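Local coordinates for geranylgeranyl pyrophosphate synthetase (Pyrococcus horikoshii, PDB 1WY0), which probably catalyses the chain elongation of allylic diphosphates with isopentenyl diphosphate to make geranylgeranyl diphosphate, a precursor of archaeal membrane lipids, at residues R39-A44 with K98-R103. Numbering follows the deposited sequence.
Sequences RHYPLA and KPTVHR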
loop_
_atom_site.group_PDB
_atom_site.type_symbol
_atom_site.label_atom_id
_atom_site.label_comp_id
_atom_site.label_asym_id
_atom_site.label_seq_id
_atom_site.Cartn_x
_atom_site.Cartn_y
_atom_site.Cartn_z
ATOM N N ARG A 39 7.529 -12.531 1.987
ATOM C CA ARG A 39 7.318 -13.751 2.761
ATOM C C ARG A 39 8.015 -13.750 4.116
ATOM O O ARG A 39 7.626 -14.491 5.012
ATOM C CB ARG A 39 7.810 -14.970 1.967
ATOM C CG ARG A 39 6.819 -15.509 0.947
ATOM C CD ARG A 39 7.532 -16.326 -0.139
ATOM N NE ARG A 39 8.210 -17.502 0.397
ATOM C CZ ARG A 39 7.668 -18.713 0.474
ATOM N NH1 ARG A 39 6.434 -18.921 0.043
ATOM N NH2 ARG A 39 8.359 -19.716 1.001
ATOM N N HIS A 40 9.038 -12.917 4.273
ATOM C CA HIS A 40 9.804 -12.886 5.512
ATOM C C HIS A 40 9.001 -12.847 6.822
ATOM O O HIS A 40 9.186 -13.705 7.691
ATOM C CB HIS A 40 10.808 -11.728 5.482
ATOM C CG HIS A 40 11.792 -11.762 6.611
ATOM N ND1 HIS A 40 12.710 -12.777 6.766
ATOM C CD2 HIS A 40 11.978 -10.927 7.660
ATOM C CE1 HIS A 40 13.417 -12.569 7.862
ATOM N NE2 HIS A 40 12.994 -11.452 8.423
ATOM N N TYR A 41 8.115 -11.870 6.996
ATOM C CA TYR A 41 7.366 -11.843 8.254
ATOM C C TYR A 41 6.350 -12.975 8.369
ATOM O O TYR A 41 6.227 -13.588 9.425
ATOM C CB TYR A 41 6.693 -10.485 8.468
ATOM C CG TYR A 41 7.661 -9.390 8.887
ATOM C CD1 TYR A 41 8.976 -9.690 9.248
ATOM C CD2 TYR A 41 7.255 -8.059 8.928
ATOM C CE1 TYR A 41 9.860 -8.692 9.634
ATOM C CE2 TYR A 41 8.126 -7.055 9.314
ATOM C CZ TYR A 41 9.427 -7.369 9.666
ATOM O OH TYR A 41 10.288 -6.358 10.045
ATOM N N PRO A 42 5.604 -13.267 7.288
ATOM C CA PRO A 42 4.620 -14.352 7.330
ATOM C C PRO A 42 5.268 -15.694 7.706
ATOM O O PRO A 42 4.646 -16.528 8.362
ATOM C CB PRO A 42 4.063 -14.352 5.912
ATOM C CG PRO A 42 4.060 -12.892 5.585
ATOM C CD PRO A 42 5.423 -12.454 6.075
ATOM N N LEU A 43 6.518 -15.885 7.284
ATOM C CA LEU A 43 7.314 -17.089 7.525
ATOM C C LEU A 43 7.861 -17.148 8.957
ATOM O O LEU A 43 8.349 -18.164 9.434
ATOM C CB LEU A 43 8.491 -17.094 6.534
ATOM C CG LEU A 43 8.193 -17.825 5.224
ATOM C CD1 LEU A 43 9.420 -17.862 4.309
ATOM C CD2 LEU A 43 7.773 -19.281 5.432
ATOM N N ALA A 44 7.817 -15.993 9.644
ATOM C CA ALA A 44 8.322 -15.979 11.005
ATOM C C ALA A 44 7.491 -16.897 11.909
ATOM O O ALA A 44 7.852 -17.200 13.038
ATOM C CB ALA A 44 8.278 -14.540 11.516
ATOM N N LYS A 98 14.873 -12.248 14.393
ATOM C CA LYS A 98 15.567 -12.008 13.145
ATOM C C LYS A 98 15.518 -10.534 12.741
ATOM O O LYS A 98 14.762 -9.733 13.273
ATOM C CB LYS A 98 14.911 -12.887 12.081
ATOM C CG LYS A 98 15.154 -14.382 12.336
ATOM C CD LYS A 98 13.892 -15.243 12.189
ATOM C CE LYS A 98 14.230 -16.741 12.063
ATOM N NZ LYS A 98 14.021 -17.416 13.346
ATOM N N PRO A 99 16.424 -10.175 11.811
ATOM C CA PRO A 99 16.467 -8.823 11.258
ATOM C C PRO A 99 15.145 -8.440 10.575
ATOM O O PRO A 99 14.401 -9.286 10.100
ATOM C CB PRO A 99 17.603 -8.785 10.239
ATOM C CG PRO A 99 18.511 -9.987 10.508
ATOM C CD PRO A 99 17.493 -10.984 11.232
ATOM N N THR A 100 14.840 -7.124 10.572
ATOM C CA THR A 100 13.627 -6.663 9.901
ATOM C C THR A 100 13.793 -6.648 8.371
ATOM O O THR A 100 14.885 -6.723 7.829
ATOM C CB THR A 100 13.278 -5.261 10.407
ATOM O OG1 THR A 100 14.453 -4.451 10.419
ATOM C CG2 THR A 100 12.713 -5.344 11.827
ATOM N N VAL A 101 12.639 -6.583 7.678
ATOM C CA VAL A 101 12.678 -6.632 6.220
ATOM C C VAL A 101 13.560 -5.522 5.647
ATOM O O VAL A 101 14.393 -5.735 4.775
ATOM C CB VAL A 101 11.252 -6.478 5.703
ATOM C CG1 VAL A 101 11.260 -6.389 4.178
ATOM C CG2 VAL A 101 10.414 -7.668 6.135
ATOM N N HIS A 102 13.412 -4.287 6.107
ATOM C CA HIS A 102 14.197 -3.194 5.538
ATOM C C HIS A 102 15.709 -3.317 5.759
ATOM O O HIS A 102 16.498 -2.899 4.915
ATOM C CB HIS A 102 13.666 -1.845 6.043
ATOM C CG HIS A 102 13.976 -1.559 7.479
ATOM N ND1 HIS A 102 13.091 -1.833 8.503
ATOM C CD2 HIS A 102 15.089 -1.062 8.067
ATOM C CE1 HIS A 102 13.646 -1.522 9.659
ATOM N NE2 HIS A 102 14.859 -1.050 9.422
ATOM N N ARG A 103 16.122 -3.913 6.872
ATOM C CA ARG A 103 17.546 -4.079 7.126
ATOM C C ARG A 103 18.165 -5.137 6.225
ATOM O O ARG A 103 19.322 -5.011 5.821
ATOM C CB ARG A 103 17.795 -4.451 8.587
ATOM C CG ARG A 103 17.496 -3.340 9.579
ATOM C CD ARG A 103 18.036 -3.718 10.940
ATOM N NE ARG A 103 19.457 -4.053 10.856
ATOM C CZ ARG A 103 20.052 -4.979 11.600
ATOM N NH1 ARG A 103 19.351 -5.669 12.494
ATOM N NH2 ARG A 103 21.346 -5.222 11.439
#
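Tyr41 lays one ring face over the CG2 methyl of Val101, a CH-pi contact in the all-helical polyprenyl synthetase fold. CG2 sits 3.7 Å from the centroid of the Tyr41 ring, close to its normal. The contact joins His40 and Tyr41, in the region where helix 32-40 gives out, to the loop 98-100 and the first turn of helix 101-105. Tyr41 also packs on Asn80 and Val84 of helix 69-90, and Thr100 on Asp87 of the same helix. Beyond the ring, Tyr41 OH takes a weak hydrogen bond from Val101 N at 3.3 Å; a second weak bond links this hydroxyl to Asp87. Thr100, at the N-cap position, makes no capping bond: its OG1 is hydrogen-bonded to the backbone O atoms of Asp92 and Glu93, while its CG2 lies 3.2 Å from Tyr41 OH. His40 reaches the same turn with its ring extended away from the backbone N (chi1 -170°), which brings CD2 to 3.9 Å from Val101 CG2. That methyl therefore touches both rings, and Trp105 meets the imidazole edge-to-face. Further along the His40 ring, NE2 donates to Pro99 O at 3.1 Å. This acceptor is tilted out of the imidazole plane, and the N-H...O angle is bent to 143°.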